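Local coordinates for protein biliverdin reductase (Synechocystis sp., PDB 5B3V) that probably reduces biliverdin to bilirubin with NADPH as the hydride source, and here binds NADP and biliverdin together, at residues Val16-Thr21 with Ser38-Phe43; Phe180-Ala185 with Cys220-Tyr225; Leu103-Ala108 with Val130-Leu135. All coordinates share one frame; numbering follows the deposited sequence.

Contacts 1 and 3 both lie in the parallel sheet of the NAD-binding Rossmann fold, whereas contact 2 belongs to the C-terminal alpha/beta domain. Each Rossmann contact closes one beta-alpha-beta unit: contact 1 joins strands 14-19 and 38-44 across helix 23-34, and contact 3 joins strands 100-104 and 128-131 across helix 111-124. Their centres are about 18 Å apart, and both touch NADP, at opposite ends of the cofactor. Contact 2 comes last along the chain, its centre about 16 Å from that of contact 3 and 30 Å from that of contact 1. Helix 181-184 packs on Y105 and P106, bringing the two domains together where biliverdin binds beside the nicotinamide.

Contact 1: Val16-Thr21 with Ser38-Phe43; sequences VGIVGT and SQLVSF. With NAP (NADP nicotinamide-adenine-dinucleotide phosphate), chain E.
V16 and L40 start a parallel pairing in which one carbonyl serves two neighbouring amides. V16 N gives its hydrogen to Q39 O at 2.8 Å, and V16 O takes V41 N at 2.7 Å, with S42 N as a second, weak donor. That shared oxygen marks a beta bulge: V16 pairs with L40, but G17 already faces S42. Beyond it I18 N bonds to S42 O at 3.0 Å. G17, with no side chain, passes close to S42, its CA making a CA-H...O contact of 3.3 Å to S42 O.

The close packing lies on the face of V16, I18, L40 and F43, which helix 23-34 helps to cover. The CD1 methyl of L40 sits 3.8 Å from I18 CG1, the two side chains crossing at about a right angle; with CG anti to its backbone N (chi1 -178°), L40 extends along the sheet to reach it. Branched I18 and V16 fill this layer without polar groups. On the loose side, Q39 turns away into solvent and V41 is partly exposed.

Past the strand, T21 CG2 meets F43 CE1 obliquely at 3.5 Å. G20 has backbone angles suited to glycine and lies in a sequence consistent with the GxGxxA pattern of Rossmann folds. T21 binds NADP: its N donates to ribose oxygen O3B at 2.9 Å, and OG1 shares a hydrogen bond with the same O3B. Thus the methyl of T21 packs against the phenyl ring while its hydroxyl and amide grip the adenosine ribose, coupling the apolar packing at the C-terminal end of the strands to cofactor binding.

Contact 2: Phe180-Ala185 with Cys220-Tyr225; sequences FPLVAA and CLATAY. With BLA (biliverdine IX alpha), chain G.
P181 and A222 mark the closest backbone approach, their CA atoms 6.8 Å apart, where the short helix 181-184 lies over strand 217-228 with no hydrogen bond between them. The helix makes its own bonds instead: F180, at the N-cap position, offers its carbonyl O to A184 N at 2.9 Å, and P181 O receives A185 N. Proline fits the first turn, where it has no amide hydrogen to give and its rigid ring holds the backbone angle a helix needs.

Everything that crosses the gap is apolar. L182 carries most of it, straddling two alanines of the strand: its CG lies 3.8 Å from A222 CB, while CD1 reaches on to A224 CB at 3.7 Å. CD2 stays beside A222, so the fork of the leucine spans two residues on the same face of the strand. The torsions explain this reach, for CG stands anti to the carbonyl carbon (chi1 -64°) and CD1 continues the chain outward in extended form (chi2 -177°). A222 and A224 suit the site because a single methyl lets the helix settle close to the sheet. Further back, P181 CG meets C220 SG at 4.0 Å, a van der Waals contact in which the thiol serves as a compact apolar group.

C220, A222 and A224 alternate with L221 and T223, which point away from the helix. At its other end the helix borders biliverdin, A185 CA lying 3.8 Å from propionate oxygen O1A. Strand 217-228 is flanked by strands 199-210 and 233-241; F208 and Y238 from these touch P181, and helix 308-324 packs against F180, V183 and A224.

Contact 3: Leu103-Ala108 with Val130-Leu135; sequences LEYPLA and VEHIEL. With NAP (NADP nicotinamide-adenine-dinucleotide phosphate), chain E.
The ring of Y105 turns its edge to E131 O, which lies in plane, 3.3 Å from Y105 CD2, and gives one face to the nicotinamide of NADP. Nicotinamide C6N stands over the ring centre, and C5N comes within 3.4 Å of Y105 CE2. An aromatic residue suits a flat cofactor, and the phenol OH adds hydrogen bonds to S187 and to biliverdin O1A. The ring of H132 runs nearly parallel but is slid well aside; its ND1 donates to the syn lone pair of E134 OE2, which S190 also binds, while NE2 is hydrogen-bonded to S311.

V130 packs against both Y105 and L107. Its CG1 touches Y105 CB at 3.7 Å and its CG2 touches L107 CB at 3.8 Å, so both branches of a compact valine are used. V130 pairs with L103 in parallel register, and E131 N donates to L103 O at 2.7 Å. Strand 128-131 is the edge strand of the Rossmann sheet, with 100-104 next to it, the two joined through helix 111-124 as a beta-alpha-beta unit; a cis peptide precedes P106 as the first chain leaves the sheet.

E131 bends at chi2 (-82°), bringing OE1 within 3.4 Å of E104 OE2. The two carboxylates would be expected to repel, but R28 forms a salt bridge with E104, and E131 OE2 accepts I133 N at 2.8 Å through its anti lone pair.

Contact 1: Val16-Thr21 with Ser38-Phe43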
# COMPACT_ATOMS: atom_id res chain seq x y z
N VAL A 16 19.89 -8.45 2.16
CA VAL A 16 18.84 -7.43 2.28
C VAL A 16 19.25 -6.40 3.32
O VAL A 16 19.71 -6.75 4.41
CB VAL A 16 17.49 -8.07 2.66
CG1 VAL A 16 16.43 -6.99 2.84
CG2 VAL A 16 17.06 -9.08 1.60
N GLY A 17 19.08 -5.13 2.97
CA GLY A 17 19.07 -4.05 3.95
C GLY A 17 17.66 -3.50 4.03
O GLY A 17 17.00 -3.28 3.01
N ILE A 18 17.19 -3.28 5.26
CA ILE A 18 15.82 -2.87 5.52
C ILE A 18 15.83 -1.41 5.96
O ILE A 18 16.60 -1.02 6.84
CB ILE A 18 15.15 -3.76 6.58
CG1 ILE A 18 14.71 -5.10 5.96
CG2 ILE A 18 13.97 -3.05 7.23
CD1 ILE A 18 13.98 -6.02 6.93
N VAL A 19 14.98 -0.60 5.34
CA VAL A 19 14.89 0.82 5.66
C VAL A 19 13.60 1.03 6.44
O VAL A 19 12.50 1.01 5.88
CB VAL A 19 14.95 1.70 4.41
CG1 VAL A 19 14.67 3.14 4.77
CG2 VAL A 19 16.31 1.57 3.73
N GLY A 20 13.74 1.23 7.75
CA GLY A 20 12.60 1.33 8.64
C GLY A 20 12.64 0.27 9.73
O GLY A 20 13.29 -0.77 9.57
N THR A 21 11.96 0.52 10.85
CA THR A 21 11.90 -0.44 11.95
C THR A 21 10.48 -0.65 12.47
O THR A 21 10.31 -1.26 13.54
CB THR A 21 12.80 0.01 13.12
OG1 THR A 21 12.39 1.30 13.58
CG2 THR A 21 14.25 0.06 12.69
N SER A 38 17.56 -15.87 1.60
CA SER A 38 17.80 -14.46 1.87
C SER A 38 18.50 -14.26 3.20
O SER A 38 18.36 -15.07 4.13
CB SER A 38 16.49 -13.67 1.85
OG SER A 38 15.55 -14.24 2.75
N GLN A 39 19.22 -13.15 3.30
CA GLN A 39 20.10 -12.85 4.43
C GLN A 39 19.91 -11.38 4.80
O GLN A 39 20.24 -10.49 4.01
CB GLN A 39 21.56 -13.14 4.05
CG GLN A 39 22.60 -12.78 5.09
CD GLN A 39 24.01 -13.07 4.60
OE1 GLN A 39 24.22 -14.00 3.81
NE2 GLN A 39 24.98 -12.29 5.06
N LEU A 40 19.37 -11.13 5.99
CA LEU A 40 19.21 -9.76 6.46
C LEU A 40 20.56 -9.23 6.92
O LEU A 40 21.15 -9.77 7.86
CB LEU A 40 18.19 -9.66 7.59
CG LEU A 40 17.95 -8.23 8.08
CD1 LEU A 40 17.67 -7.30 6.90
CD2 LEU A 40 16.83 -8.15 9.10
N VAL A 41 21.04 -8.18 6.28
CA VAL A 41 22.40 -7.69 6.47
C VAL A 41 22.43 -6.43 7.32
O VAL A 41 23.16 -6.36 8.31
CB VAL A 41 23.08 -7.46 5.10
CG1 VAL A 41 24.46 -6.86 5.29
CG2 VAL A 41 23.17 -8.77 4.35
N SER A 42 21.65 -5.42 6.95
CA SER A 42 21.68 -4.13 7.64
C SER A 42 20.26 -3.59 7.75
O SER A 42 19.31 -4.16 7.22
CB SER A 42 22.60 -3.15 6.92
OG SER A 42 22.23 -2.99 5.56
N PHE A 43 20.13 -2.47 8.47
CA PHE A 43 18.85 -1.79 8.61
C PHE A 43 19.11 -0.36 9.05
O PHE A 43 20.16 -0.05 9.62
CB PHE A 43 17.93 -2.51 9.60
CG PHE A 43 18.17 -2.16 11.04
CD1 PHE A 43 17.42 -1.17 11.66
CD2 PHE A 43 19.15 -2.81 11.76
CE1 PHE A 43 17.65 -0.85 12.98
CE2 PHE A 43 19.38 -2.49 13.09
CZ PHE A 43 18.63 -1.51 13.70
PA NAP E . 5.40 2.36 11.31
O1A NAP E . 5.15 1.11 12.06
O2A NAP E . 5.09 3.66 11.94
O5B NAP E . 6.96 2.37 10.91
C5B NAP E . 7.70 3.48 10.37
C4B NAP E . 9.22 3.37 10.64
O4B NAP E . 8.99 4.82 10.67
C3B NAP E . 10.11 3.44 11.93
O3B NAP E . 11.49 3.32 11.58
C2B NAP E . 9.72 4.84 12.30
O2B NAP E . 10.47 5.48 13.37
C1B NAP E . 10.22 5.41 10.97
N9A NAP E . 9.99 6.86 10.99
C8A NAP E . 9.00 7.46 11.64
N7A NAP E . 9.14 8.77 11.46
C5A NAP E . 10.23 8.98 10.72
C6A NAP E . 10.78 10.11 10.28
N6A NAP E . 10.16 11.23 10.62
N1A NAP E . 11.89 10.11 9.53
C2A NAP E . 12.48 8.89 9.21
N3A NAP E . 11.89 7.71 9.69
C4A NAP E . 10.78 7.79 10.46
O3 NAP E . 4.53 2.30 9.94
PN NAP E . 4.25 1.08 8.91
O1N NAP E . 2.80 0.85 8.87
O2N NAP E . 5.18 -0.02 9.25
O5D NAP E . 4.70 1.69 7.49
C5D NAP E . 5.88 1.53 6.71
C4D NAP E . 5.56 2.07 5.28
O4D NAP E . 4.51 1.02 5.45
C3D NAP E . 4.49 3.02 4.67
O3D NAP E . 4.65 3.08 3.25
C2D NAP E . 3.27 2.27 5.03
O2D NAP E . 2.12 2.84 4.38
C1D NAP E . 3.69 1.05 4.28
N1N NAP E . 2.65 0.01 4.42
C2N NAP E . 2.35 -0.47 5.70
C3N NAP E . 1.38 -1.44 5.86
C7N NAP E . 1.10 -1.93 7.13
O7N NAP E . 1.62 -1.45 8.13
N7N NAP E . 0.22 -2.92 7.16
C4N NAP E . 0.71 -1.97 4.76
C5N NAP E . 1.00 -1.49 3.49
C6N NAP E . 1.97 -0.50 3.32
P2B NAP E . 10.50 5.12 14.92
O1X NAP E . 10.49 6.46 15.53
O2X NAP E . 9.30 4.31 15.14
O3X NAP E . 11.78 4.39 15.07

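Contact 2: Phe180-Ala185 with Cys220-Tyr225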
# COMPACT_ATOMS: atom_id res chain seq x y z
N PHE A 180 -0.63 13.10 0.49
CA PHE A 180 -2.06 13.14 0.25
C PHE A 180 -2.69 11.82 0.70
O PHE A 180 -2.19 10.74 0.33
CB PHE A 180 -2.36 13.40 -1.22
CG PHE A 180 -3.82 13.51 -1.54
CD1 PHE A 180 -4.57 14.57 -1.07
CD2 PHE A 180 -4.45 12.54 -2.31
CE1 PHE A 180 -5.92 14.67 -1.35
CE2 PHE A 180 -5.79 12.63 -2.60
CZ PHE A 180 -6.53 13.70 -2.12
N PRO A 181 -3.75 11.85 1.51
CA PRO A 181 -4.24 10.61 2.14
C PRO A 181 -4.59 9.51 1.16
O PRO A 181 -4.35 8.33 1.46
CB PRO A 181 -5.47 11.09 2.92
CG PRO A 181 -5.16 12.52 3.24
CD PRO A 181 -4.43 13.05 2.04
N LEU A 182 -5.15 9.83 -0.00
CA LEU A 182 -5.47 8.79 -0.97
C LEU A 182 -4.24 8.31 -1.73
O LEU A 182 -4.27 7.21 -2.29
CB LEU A 182 -6.53 9.28 -1.96
CG LEU A 182 -7.90 9.60 -1.35
CD1 LEU A 182 -8.90 10.00 -2.43
CD2 LEU A 182 -8.42 8.42 -0.54
N VAL A 183 -3.17 9.10 -1.76
CA VAL A 183 -1.89 8.59 -2.25
C VAL A 183 -1.29 7.62 -1.24
O VAL A 183 -0.77 6.56 -1.60
CB VAL A 183 -0.93 9.75 -2.56
CG1 VAL A 183 0.49 9.25 -2.75
CG2 VAL A 183 -1.41 10.51 -3.79
N ALA A 184 -1.37 7.98 0.04
CA ALA A 184 -0.81 7.13 1.09
C ALA A 184 -1.65 5.88 1.29
O ALA A 184 -1.11 4.78 1.44
CB ALA A 184 -0.70 7.93 2.39
N ALA A 185 -2.97 6.01 1.28
CA ALA A 185 -3.87 4.86 1.38
C ALA A 185 -4.23 4.35 -0.01
O ALA A 185 -5.40 4.22 -0.39
CB ALA A 185 -5.12 5.22 2.18
N CYS A 220 -8.82 13.70 8.98
CA CYS A 220 -8.94 13.99 7.56
C CYS A 220 -10.07 13.15 6.98
O CYS A 220 -10.27 11.99 7.38
CB CYS A 220 -7.64 13.73 6.80
SG CYS A 220 -7.10 12.00 6.75
N LEU A 221 -10.81 13.75 6.06
CA LEU A 221 -11.81 13.06 5.26
C LEU A 221 -11.45 13.26 3.80
O LEU A 221 -11.37 14.40 3.33
CB LEU A 221 -13.22 13.59 5.55
CG LEU A 221 -14.39 13.02 4.73
CD1 LEU A 221 -14.62 11.55 5.04
CD2 LEU A 221 -15.65 13.83 4.98
N ALA A 222 -11.20 12.15 3.10
CA ALA A 222 -10.88 12.17 1.68
C ALA A 222 -11.90 11.33 0.93
O ALA A 222 -12.08 10.15 1.25
CB ALA A 222 -9.47 11.64 1.42
N THR A 223 -12.57 11.94 -0.04
CA THR A 223 -13.55 11.26 -0.87
C THR A 223 -13.16 11.41 -2.33
O THR A 223 -12.85 12.51 -2.78
CB THR A 223 -14.96 11.83 -0.65
OG1 THR A 223 -14.96 13.23 -0.96
CG2 THR A 223 -15.39 11.64 0.79
N ALA A 224 -13.17 10.29 -3.05
CA ALA A 224 -12.93 10.26 -4.49
C ALA A 224 -14.14 9.66 -5.18
O ALA A 224 -14.69 8.65 -4.74
CB ALA A 224 -11.68 9.45 -4.83
N TYR A 225 -14.56 10.28 -6.28
CA TYR A 225 -15.68 9.81 -7.07
C TYR A 225 -15.15 9.46 -8.45
O TYR A 225 -14.83 10.35 -9.25
CB TYR A 225 -16.79 10.86 -7.13
CG TYR A 225 -17.28 11.25 -5.76
CD1 TYR A 225 -17.81 10.30 -4.90
CD2 TYR A 225 -17.20 12.56 -5.31
CE1 TYR A 225 -18.25 10.64 -3.64
CE2 TYR A 225 -17.64 12.92 -4.05
CZ TYR A 225 -18.17 11.95 -3.22
OH TYR A 225 -18.61 12.29 -1.96
CHA BLA G . -2.58 -1.04 5.70
NA BLA G . -1.67 -0.24 7.98
C1A BLA G . -1.79 -0.09 6.65
C2A BLA G . -1.15 1.03 6.28
C3A BLA G . -0.60 1.54 7.37
C4A BLA G . -0.92 0.79 8.41
CMA BLA G . 0.25 2.82 7.43
CAA BLA G . -0.98 1.61 4.86
CBA BLA G . -1.82 2.87 4.56
CGA BLA G . -3.33 2.65 4.63
O1A BLA G . -3.82 1.86 3.79
O2A BLA G . -3.97 3.30 5.49
CHB BLA G . -0.48 1.09 9.86
NB BLA G . -2.19 -0.56 10.85
C1B BLA G . -1.27 0.39 10.97
C2B BLA G . -1.11 0.65 12.26
C3B BLA G . -1.92 -0.13 12.96
C4B BLA G . -2.61 -0.88 12.09
CMB BLA G . -0.14 1.68 12.85
OB BLA G . -3.56 -1.83 12.29
CAB BLA G . -2.00 -0.10 14.29
CBB BLA G . -2.98 -1.06 14.98
NC BLA G . -1.25 -3.39 10.08
C1C BLA G . -0.76 -3.28 11.32
C2C BLA G . -1.22 -4.28 12.06
C3C BLA G . -2.00 -5.04 11.28
C4C BLA G . -2.01 -4.48 10.08
CMC BLA G . -0.83 -4.41 13.55
OC BLA G . 0.06 -2.25 11.68
CAC BLA G . -2.70 -6.17 11.52
CBC BLA G . -2.68 -6.85 12.89
CHD BLA G . -2.80 -5.05 8.89
ND BLA G . -2.53 -2.84 7.54
C1D BLA G . -2.92 -4.11 7.67
C2D BLA G . -3.46 -4.49 6.52
C3D BLA G . -3.41 -3.48 5.67
C4D BLA G . -2.84 -2.44 6.30
CMD BLA G . -4.04 -5.87 6.23
CAD BLA G . -3.97 -3.59 4.25
CBD BLA G . -5.29 -2.84 4.21
CGD BLA G . -6.02 -2.94 2.87
O1D BLA G . -6.29 -4.10 2.50
O2D BLA G . -6.36 -1.88 2.31

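Contact 3: Leu103-Ala108 with Val130-Leu135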
# COMPACT_ATOMS: atom_id res chain seq x y z
N LEU A 103 9.34 -1.97 -2.25
CA LEU A 103 8.71 -0.90 -1.50
C LEU A 103 7.36 -1.34 -0.97
O LEU A 103 6.63 -2.08 -1.63
CB LEU A 103 8.51 0.36 -2.36
CG LEU A 103 9.71 1.22 -2.76
CD1 LEU A 103 9.78 1.36 -4.27
CD2 LEU A 103 9.62 2.59 -2.10
N GLU A 104 7.05 -0.89 0.24
CA GLU A 104 5.68 -0.85 0.72
C GLU A 104 5.00 0.36 0.08
O GLU A 104 5.61 1.42 -0.05
CB GLU A 104 5.66 -0.74 2.24
CG GLU A 104 5.44 -2.06 2.98
CD GLU A 104 6.53 -3.08 2.71
OE1 GLU A 104 7.65 -2.92 3.24
OE2 GLU A 104 6.26 -4.04 1.96
N TYR A 105 3.75 0.19 -0.33
CA TYR A 105 3.07 1.28 -1.03
C TYR A 105 2.92 2.50 -0.13
O TYR A 105 2.84 2.36 1.09
CB TYR A 105 1.70 0.82 -1.57
CG TYR A 105 0.63 0.51 -0.54
CD1 TYR A 105 -0.03 1.53 0.14
CD2 TYR A 105 0.22 -0.80 -0.30
CE1 TYR A 105 -1.02 1.25 1.07
CE2 TYR A 105 -0.77 -1.08 0.62
CZ TYR A 105 -1.38 -0.05 1.30
OH TYR A 105 -2.37 -0.33 2.21
N PRO A 106 2.89 3.71 -0.72
CA PRO A 106 2.93 4.01 -2.15
C PRO A 106 4.33 3.95 -2.74
O PRO A 106 5.32 4.09 -2.01
CB PRO A 106 2.39 5.44 -2.21
CG PRO A 106 2.86 6.04 -0.94
CD PRO A 106 2.77 4.94 0.09
N LEU A 107 4.40 3.73 -4.05
CA LEU A 107 5.66 3.84 -4.78
C LEU A 107 6.33 5.18 -4.50
O LEU A 107 7.49 5.23 -4.07
CB LEU A 107 5.39 3.66 -6.28
CG LEU A 107 6.47 3.98 -7.31
CD1 LEU A 107 7.74 3.19 -7.05
CD2 LEU A 107 5.95 3.72 -8.72
N ALA A 108 5.61 6.26 -4.73
CA ALA A 108 6.07 7.60 -4.42
C ALA A 108 4.85 8.44 -4.06
O ALA A 108 3.71 7.97 -4.11
CB ALA A 108 6.86 8.21 -5.58
N VAL A 130 6.43 -2.93 -5.88
CA VAL A 130 5.64 -2.31 -4.82
C VAL A 130 4.73 -3.37 -4.23
O VAL A 130 3.99 -4.05 -4.95
CB VAL A 130 4.83 -1.11 -5.34
CG1 VAL A 130 3.98 -0.52 -4.21
CG2 VAL A 130 5.75 -0.06 -5.92
N GLU A 131 4.79 -3.53 -2.91
CA GLU A 131 3.92 -4.48 -2.22
C GLU A 131 2.49 -3.97 -2.21
O GLU A 131 2.23 -2.78 -2.02
CB GLU A 131 4.44 -4.71 -0.80
CG GLU A 131 3.40 -5.18 0.22
CD GLU A 131 2.58 -4.03 0.79
OE1 GLU A 131 3.18 -3.00 1.15
OE2 GLU A 131 1.35 -4.17 0.86
N HIS A 132 1.54 -4.89 -2.41
CA HIS A 132 0.10 -4.58 -2.35
C HIS A 132 -0.61 -5.76 -1.69
O HIS A 132 -1.19 -6.62 -2.36
CB HIS A 132 -0.46 -4.29 -3.74
CG HIS A 132 -0.09 -2.94 -4.27
ND1 HIS A 132 -0.87 -1.82 -4.05
CD2 HIS A 132 0.97 -2.53 -5.00
CE1 HIS A 132 -0.30 -0.78 -4.63
NE2 HIS A 132 0.81 -1.18 -5.21
N ILE A 133 -0.58 -5.78 -0.35
CA ILE A 133 -1.18 -6.87 0.41
C ILE A 133 -2.70 -6.83 0.41
O ILE A 133 -3.33 -7.84 0.77
CB ILE A 133 -0.67 -6.89 1.86
CG1 ILE A 133 -0.94 -5.55 2.55
CG2 ILE A 133 0.81 -7.23 1.90
CD1 ILE A 133 -0.49 -5.51 4.00
N GLU A 134 -3.32 -5.71 0.02
CA GLU A 134 -4.77 -5.69 -0.12
C GLU A 134 -5.23 -6.60 -1.25
O GLU A 134 -6.40 -7.02 -1.26
CB GLU A 134 -5.28 -4.27 -0.36
CG GLU A 134 -5.09 -3.74 -1.78
CD GLU A 134 -3.69 -3.22 -2.04
OE1 GLU A 134 -2.79 -3.49 -1.21
OE2 GLU A 134 -3.49 -2.53 -3.06
N LEU A 135 -4.36 -6.90 -2.21
CA LEU A 135 -4.71 -7.80 -3.30
C LEU A 135 -4.51 -9.26 -2.95
O LEU A 135 -4.89 -10.13 -3.75
CB LEU A 135 -3.89 -7.47 -4.56
CG LEU A 135 -4.12 -6.10 -5.21
CD1 LEU A 135 -3.37 -6.03 -6.53
CD2 LEU A 135 -5.60 -5.84 -5.41
PA NAP E . 5.40 2.36 11.31
O1A NAP E . 5.15 1.11 12.06
O2A NAP E . 5.09 3.66 11.94
O5B NAP E . 6.96 2.37 10.91
C5B NAP E . 7.70 3.48 10.37
C4B NAP E . 9.22 3.37 10.64
O4B NAP E . 8.99 4.82 10.67
C3B NAP E . 10.11 3.44 11.93
O3B NAP E . 11.49 3.32 11.58
C2B NAP E . 9.72 4.84 12.30
O2B NAP E . 10.47 5.48 13.37
C1B NAP E . 10.22 5.41 10.97
N9A NAP E . 9.99 6.86 10.99
C8A NAP E . 9.00 7.46 11.64
N7A NAP E . 9.14 8.77 11.46
C5A NAP E . 10.23 8.98 10.72
C6A NAP E . 10.78 10.11 10.28
N6A NAP E . 10.16 11.23 10.62
N1A NAP E . 11.89 10.11 9.53
C2A NAP E . 12.48 8.89 9.21
N3A NAP E . 11.89 7.71 9.69
C4A NAP E . 10.78 7.79 10.46
O3 NAP E . 4.53 2.30 9.94
PN NAP E . 4.25 1.08 8.91
O1N NAP E . 2.80 0.85 8.87
O2N NAP E . 5.18 -0.02 9.25
O5D NAP E . 4.70 1.69 7.49
C5D NAP E . 5.88 1.53 6.71
C4D NAP E . 5.56 2.07 5.28
O4D NAP E . 4.51 1.02 5.45
C3D NAP E . 4.49 3.02 4.67
O3D NAP E . 4.65 3.08 3.25
C2D NAP E . 3.27 2.27 5.03
O2D NAP E . 2.12 2.84 4.38
C1D NAP E . 3.69 1.05 4.28
N1N NAP E . 2.65 0.01 4.42
C2N NAP E . 2.35 -0.47 5.70
C3N NAP E . 1.38 -1.44 5.86
C7N NAP E . 1.10 -1.93 7.13
O7N NAP E . 1.62 -1.45 8.13
N7N NAP E . 0.22 -2.92 7.16
C4N NAP E . 0.71 -1.97 4.76
C5N NAP E . 1.00 -1.49 3.49
C6N NAP E . 1.97 -0.50 3.32
P2B NAP E . 10.50 5.12 14.92
O1X NAP E . 10.49 6.46 15.53
O2X NAP E . 9.30 4.31 15.14
O3X NAP E . 11.78 4.39 15.07